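Long-range contacts in esterase (Alcaligenes sp., PDB 1QLW), which probably hydrolyses carboxylic esters as a dimeric bacterial enzyme of the alpha/beta hydrolase fold: residues 16-21 with 53-58; 11-16 with 91-96. All blocks are in the same frame, centred on the assembly; numbering follows the deposited sequence.

Interaction 1: 16-21 with 53-58; sequences SGQGSF and RYQIPQ. With SO4 (sulfate ion), chain C.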
loop_
_atom_site.group_PDB
_atom_site.type_symbol
_atom_site.label_atom_id
_atom_site.label_comp_id
_atom_site.label_asym_id
_atom_site.label_seq_id
_atom_site.Cartn_x
_atom_site.Cartn_y
_atom_site.Cartn_z
ATOM N N SER A 16 -20.310 -5.474 5.348
ATOM C CA SER A 16 -21.190 -4.369 5.701
ATOM C C SER A 16 -20.528 -3.088 5.200
ATOM O O SER A 16 -21.245 -2.183 4.774
ATOM C CB SER A 16 -21.342 -4.326 7.212
ATOM O OG SER A 16 -22.016 -3.156 7.610
ATOM N N GLY A 17 -19.205 -2.993 5.227
ATOM C CA GLY A 17 -18.535 -1.801 4.727
ATOM C C GLY A 17 -17.047 -2.067 4.549
ATOM O O GLY A 17 -16.514 -3.073 4.996
ATOM N N GLN A 18 -16.413 -1.108 3.888
ATOM C CA GLN A 18 -14.986 -1.158 3.644
ATOM C C GLN A 18 -14.528 0.271 3.360
ATOM O O GLN A 18 -15.323 1.118 2.948
ATOM C CB GLN A 18 -14.554 -2.060 2.498
ATOM C CG GLN A 18 -14.759 -1.618 1.073
ATOM C CD GLN A 18 -14.258 -2.530 -0.023
ATOM O OE1 GLN A 18 -14.104 -2.129 -1.197
ATOM N NE2 GLN A 18 -13.987 -3.775 0.344
ATOM N N GLY A 19 -13.242 0.501 3.542
ATOM C CA GLY A 19 -12.728 1.827 3.245
ATOM C C GLY A 19 -11.276 1.945 3.682
ATOM O O GLY A 19 -10.638 0.986 4.135
ATOM N N SER A 20 -10.806 3.176 3.610
ATOM C CA SER A 20 -9.429 3.514 3.901
ATOM C C SER A 20 -9.355 4.923 4.458
ATOM O O SER A 20 -10.163 5.783 4.063
ATOM C CB SER A 20 -8.598 3.534 2.595
ATOM O OG SER A 20 -8.690 2.303 1.942
ATOM N N PHE A 21 -8.383 5.155 5.330
ATOM C CA PHE A 21 -8.171 6.484 5.889
ATOM C C PHE A 21 -6.741 6.516 6.444
ATOM O O PHE A 21 -6.066 5.480 6.463
ATOM C CB PHE A 21 -9.191 6.849 6.960
ATOM C CG PHE A 21 -9.268 5.923 8.136
ATOM C CD1 PHE A 21 -10.089 4.803 8.123
ATOM C CD2 PHE A 21 -8.503 6.128 9.268
ATOM C CE1 PHE A 21 -10.183 3.962 9.218
ATOM C CE2 PHE A 21 -8.564 5.286 10.367
ATOM C CZ PHE A 21 -9.412 4.205 10.334
ATOM N N ARG A 53 -6.504 0.400 6.090
ATOM C CA ARG A 53 -7.549 -0.172 5.238
ATOM C C ARG A 53 -8.447 -1.000 6.139
ATOM O O ARG A 53 -7.950 -1.865 6.873
ATOM C CB ARG A 53 -6.945 -1.060 4.154
ATOM C CG ARG A 53 -7.981 -1.761 3.289
ATOM C CD ARG A 53 -8.727 -0.806 2.434
ATOM N NE ARG A 53 -9.442 -1.510 1.371
ATOM C CZ ARG A 53 -10.287 -0.926 0.539
ATOM N NH1 ARG A 53 -10.484 0.372 0.722
ATOM N NH2 ARG A 53 -10.902 -1.595 -0.427
ATOM N N TYR A 54 -9.752 -0.762 6.132
ATOM C CA TYR A 54 -10.687 -1.480 6.992
ATOM C C TYR A 54 -11.707 -2.245 6.145
ATOM O O TYR A 54 -12.136 -1.830 5.062
ATOM C CB TYR A 54 -11.387 -0.531 7.977
ATOM C CG TYR A 54 -12.375 0.453 7.404
ATOM C CD1 TYR A 54 -13.717 0.110 7.253
ATOM C CD2 TYR A 54 -11.993 1.739 7.024
ATOM C CE1 TYR A 54 -14.633 1.006 6.735
ATOM C CE2 TYR A 54 -12.922 2.631 6.510
ATOM C CZ TYR A 54 -14.237 2.268 6.349
ATOM O OH TYR A 54 -15.126 3.168 5.808
ATOM N N GLN A 55 -12.108 -3.392 6.697
ATOM C CA GLN A 55 -13.182 -4.208 6.141
ATOM C C GLN A 55 -14.038 -4.654 7.322
ATOM O O GLN A 55 -13.505 -5.103 8.339
ATOM C CB GLN A 55 -12.637 -5.356 5.311
ATOM C CG GLN A 55 -12.027 -4.845 4.011
ATOM C CD GLN A 55 -11.673 -5.832 2.953
ATOM O OE1 GLN A 55 -12.269 -5.902 1.870
ATOM N NE2 GLN A 55 -10.659 -6.611 3.266
ATOM N N ILE A 56 -15.354 -4.542 7.165
ATOM C CA ILE A 56 -16.294 -4.779 8.259
ATOM C C ILE A 56 -17.294 -5.839 7.808
ATOM O O ILE A 56 -18.055 -5.601 6.864
ATOM C CB ILE A 56 -17.066 -3.479 8.583
ATOM C CG1 ILE A 56 -16.116 -2.336 8.919
ATOM C CG2 ILE A 56 -18.076 -3.729 9.697
ATOM C CD1 ILE A 56 -16.611 -1.044 9.433
ATOM N N PRO A 57 -17.281 -7.004 8.435
ATOM C CA PRO A 57 -18.232 -8.055 8.091
ATOM C C PRO A 57 -19.611 -7.666 8.597
ATOM O O PRO A 57 -19.760 -6.749 9.418
ATOM C CB PRO A 57 -17.669 -9.299 8.780
ATOM C CG PRO A 57 -16.998 -8.752 9.991
ATOM C CD PRO A 57 -16.424 -7.414 9.567
ATOM N N GLN A 58 -20.628 -8.415 8.171
ATOM C CA GLN A 58 -21.957 -8.197 8.721
ATOM C C GLN A 58 -21.976 -8.589 10.189
ATOM O O GLN A 58 -21.334 -9.553 10.595
ATOM C CB GLN A 58 -22.970 -9.055 7.950
ATOM C CG GLN A 58 -22.998 -8.684 6.474
ATOM C CD GLN A 58 -24.209 -9.285 5.792
ATOM O OE1 GLN A 58 -24.314 -10.499 5.693
ATOM N NE2 GLN A 58 -25.090 -8.414 5.338
HETATM S S SO4 C . -24.395 -4.637 10.078
HETATM O O1 SO4 C . -24.148 -5.768 9.102
HETATM O O2 SO4 C . -24.418 -5.390 11.400
HETATM O O3 SO4 C . -25.662 -3.928 9.859
HETATM O O4 SO4 C . -23.172 -3.778 10.084
#
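The ring of Tyr54 lies flat over the backbone of Gly19, whose CA stands 3.7 Å from the ring centroid in a CH-pi contact. Tyr54 CG sits between its own backbone N and carbonyl carbon (chi1 69°), which swings the ring across the neighbouring strand. A beta carbon on Gly19 would run into the phenol oxygen. Phe21 meets the same ring rim to rim, its CE1 3.6 Å from Tyr54 CD2 and the planes 47° apart. Beyond Tyr54, the face continues with Ile56.

On the opposite face, Arg53 bends at chi2 (68°) and reaches across to strand 17-21, where its NH1 donates to Ser20 OG at 2.9 Å. In the second subunit, Asp89 forms a salt bridge with Arg53 NH2, Glu79 OE1 is hydrogen-bonded to Ser20 OG, and Gln55 and Gln18 pair reciprocally with the amides of Gln18 and Gln55. Cutting Arg53 back to alanine is likely to deprive Ser20 OG of this donor and Asp89 of the second subunit of its salt bridge.

Beneath these side chains runs an antiparallel ladder in which Gly17–Ile56 and Gly19–Tyr54 are hydrogen-bonded pairs; Tyr54 N to Gly19 O is 2.8 Å. It ends in a classic beta bulge: Ser16 N, at 2.7 Å, and Gly17 N, at 3.3 Å, both donate to Ile56 O, the second on a lone pair. On its other edge strand 53-57 bonds to strand 99-103, Arg53 with Val101 and Gln55 with Thr99. Past the bulge, Ser16 OG donates to O4 of a sulfate ion that probably came from the crystallisation liquor.

Interaction 2: 11-16 with 91-96; sequences GPLTLS and YFLRKG. With SO4 (sulfate ion), chain C.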
loop_
_atom_site.group_PDB
_atom_site.type_symbol
_atom_site.label_atom_id
_atom_site.label_comp_id
_atom_site.label_asym_id
_atom_site.label_seq_id
_atom_site.Cartn_x
_atom_site.Cartn_y
_atom_site.Cartn_z
ATOM N N GLY A 11 -16.832 -20.082 -0.798
ATOM C CA GLY A 11 -17.853 -19.145 -1.195
ATOM C C GLY A 11 -17.526 -17.676 -1.009
ATOM O O GLY A 11 -16.421 -17.291 -0.635
ATOM N N PRO A 12 -18.533 -16.850 -1.278
ATOM C CA PRO A 12 -18.355 -15.406 -1.238
ATOM C C PRO A 12 -18.261 -14.844 0.160
ATOM O O PRO A 12 -18.474 -15.530 1.157
ATOM C CB PRO A 12 -19.582 -14.873 -1.977
ATOM C CG PRO A 12 -20.619 -15.916 -1.762
ATOM C CD PRO A 12 -19.884 -17.226 -1.761
ATOM N N LEU A 13 -17.837 -13.592 0.249
ATOM C CA LEU A 13 -17.788 -12.863 1.512
ATOM C C LEU A 13 -18.641 -11.608 1.368
ATOM O O LEU A 13 -18.543 -10.891 0.383
ATOM C CB LEU A 13 -16.364 -12.482 1.886
ATOM C CG LEU A 13 -16.203 -11.588 3.121
ATOM C CD1 LEU A 13 -16.770 -12.213 4.385
ATOM C CD2 LEU A 13 -14.735 -11.244 3.321
ATOM N N THR A 14 -19.474 -11.352 2.362
ATOM C CA THR A 14 -20.307 -10.169 2.385
ATOM C C THR A 14 -19.763 -9.204 3.419
ATOM O O THR A 14 -19.509 -9.572 4.569
ATOM C CB THR A 14 -21.784 -10.485 2.646
ATOM O OG1 THR A 14 -22.264 -11.304 1.580
ATOM C CG2 THR A 14 -22.629 -9.223 2.688
ATOM N N LEU A 15 -19.582 -7.967 2.983
ATOM C CA LEU A 15 -19.136 -6.947 3.899
ATOM C C LEU A 15 -20.183 -5.866 4.088
ATOM O O LEU A 15 -20.846 -5.399 3.157
ATOM C CB LEU A 15 -17.854 -6.302 3.389
ATOM C CG LEU A 15 -16.629 -7.205 3.244
ATOM C CD1 LEU A 15 -15.437 -6.396 2.767
ATOM C CD2 LEU A 15 -16.278 -7.891 4.552
ATOM N N SER A 16 -20.310 -5.474 5.348
ATOM C CA SER A 16 -21.190 -4.369 5.701
ATOM C C SER A 16 -20.528 -3.088 5.200
ATOM O O SER A 16 -21.245 -2.183 4.774
ATOM C CB SER A 16 -21.342 -4.326 7.212
ATOM O OG SER A 16 -22.016 -3.156 7.610
ATOM N N TYR A 91 -9.496 -14.306 6.425
ATOM C CA TYR A 91 -9.994 -15.325 7.346
ATOM C C TYR A 91 -10.670 -14.680 8.548
ATOM O O TYR A 91 -11.758 -15.089 8.971
ATOM C CB TYR A 91 -8.871 -16.248 7.790
ATOM C CG TYR A 91 -9.360 -17.453 8.543
ATOM C CD1 TYR A 91 -10.155 -18.395 7.917
ATOM C CD2 TYR A 91 -8.973 -17.700 9.842
ATOM C CE1 TYR A 91 -10.540 -19.551 8.573
ATOM C CE2 TYR A 91 -9.347 -18.839 10.522
ATOM C CZ TYR A 91 -10.124 -19.777 9.872
ATOM O OH TYR A 91 -10.501 -20.946 10.492
ATOM N N PHE A 92 -10.040 -13.638 9.105
ATOM C CA PHE A 92 -10.617 -12.959 10.257
ATOM C C PHE A 92 -11.970 -12.354 9.896
ATOM O O PHE A 92 -12.921 -12.439 10.685
ATOM C CB PHE A 92 -9.668 -11.882 10.781
ATOM C CG PHE A 92 -8.430 -12.387 11.464
ATOM C CD1 PHE A 92 -8.107 -13.719 11.621
ATOM C CD2 PHE A 92 -7.533 -11.474 11.982
ATOM C CE1 PHE A 92 -6.953 -14.123 12.254
ATOM C CE2 PHE A 92 -6.372 -11.865 12.632
ATOM C CZ PHE A 92 -6.082 -13.202 12.770
ATOM N N LEU A 93 -12.075 -11.758 8.707
ATOM C CA LEU A 93 -13.355 -11.209 8.245
ATOM C C LEU A 93 -14.413 -12.303 8.172
ATOM O O LEU A 93 -15.557 -12.123 8.609
ATOM C CB LEU A 93 -13.189 -10.591 6.857
ATOM C CG LEU A 93 -12.316 -9.360 6.812
ATOM C CD1 LEU A 93 -11.995 -8.986 5.383
ATOM C CD2 LEU A 93 -13.010 -8.205 7.511
ATOM N N ARG A 94 -14.048 -13.467 7.629
ATOM C CA ARG A 94 -14.957 -14.601 7.495
ATOM C C ARG A 94 -15.363 -15.163 8.848
ATOM O O ARG A 94 -16.450 -15.725 8.998
ATOM C CB ARG A 94 -14.340 -15.675 6.603
ATOM C CG ARG A 94 -14.294 -15.252 5.146
ATOM C CD ARG A 94 -13.646 -16.321 4.280
ATOM N NE ARG A 94 -13.640 -15.935 2.871
ATOM C CZ ARG A 94 -14.640 -16.157 2.027
ATOM N NH1 ARG A 94 -15.754 -16.762 2.413
ATOM N NH2 ARG A 94 -14.518 -15.722 0.785
ATOM N N LYS A 95 -14.524 -14.978 9.864
ATOM C CA LYS A 95 -14.805 -15.367 11.230
ATOM C C LYS A 95 -15.587 -14.303 11.982
ATOM O O LYS A 95 -15.908 -14.513 13.165
ATOM C CB LYS A 95 -13.500 -15.754 11.926
ATOM C CG LYS A 95 -12.903 -17.038 11.370
ATOM C CD LYS A 95 -13.695 -18.254 11.800
ATOM C CE LYS A 95 -12.963 -19.556 11.593
ATOM N NZ LYS A 95 -13.594 -20.662 12.360
ATOM N N GLY A 96 -15.920 -13.190 11.337
ATOM C CA GLY A 96 -16.780 -12.191 11.922
ATOM C C GLY A 96 -16.112 -11.013 12.583
ATOM O O GLY A 96 -16.787 -10.240 13.261
HETATM S S SO4 C . -24.395 -4.637 10.078
HETATM O O1 SO4 C . -24.148 -5.768 9.102
HETATM O O2 SO4 C . -24.418 -5.390 11.400
HETATM O O3 SO4 C . -25.662 -3.928 9.859
HETATM O O4 SO4 C . -23.172 -3.778 10.084
#
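The guanidinium of Arg94 carries Leu13 CB on one face, 3.9 Å above the plane and offset toward the rim, while Gly11 O approaches at its edge. NH2 donates to Gly11 O at 2.8 Å, the donor lying in the carbonyl plane and the N-H bent to 142°. NH1 adds two weak bonds, one to the same oxygen and one to Pro12 O, each 3.2 Å long. One side chain thus holds Gly11 O firmly and Pro12 O more weakly. Arg94 reaches them because its chain is extended from CG to NE before turning at chi4 (-86°), which lays the flat group against Leu13. NE is tied back by a salt bridge to Glu90, a turn earlier, which probably helps to steady the arginine.

The methylene part of Arg94 is also covered, with Leu13 CD1 4.0 Å from Arg94 CG. The other methyl of Leu13 turns to the helix, its CD2 3.9 Å from Leu93 CB, and the two leucines cross at about a right angle. With its CG anti to the backbone N (chi1 174°), Leu13 spreads its two methyls over consecutive helical residues. Leu15 CD2 touches Leu93 CD2 more loosely, at 4.4 Å.

The helix closes with a Schellman motif: Gly96 has positive phi and its N-H bonds Leu93 O, one of the motif's two bonds back into the last turn. Strand 13-15 pairs in an antiparallel ladder with a strand of the second subunit, so the sheet runs on through the dimer interface. Leu93 faces Gln55 and Pro57 of strand 43-57 and Thr99 of strand 99-103, and on the far side of helix 88-94 Tyr91 and Phe92 pack against helix 306-319.

Overall arrangement
Both interactions use strand 13-23 on either side of the corner at Ser16, and both are partly buried. After the corner, residues 16-21 join strand 43-57 within the sheet, so interaction 1 rests mainly on backbone bonds, with an aromatic face on one side and, on the other, a polar face turned to the second subunit. Before it, residues 11-16 meet helix 88-94, and interaction 2 buries less surface, 258 against 595 Å², through leucine packing and one arginine. The contacts touch directly: Leu93 CD2 lies 3.2 Å from Gln55 O, and Gln58 packs on Thr14. Along the chain, interaction 1 is nested within the loop that interaction 2 closes.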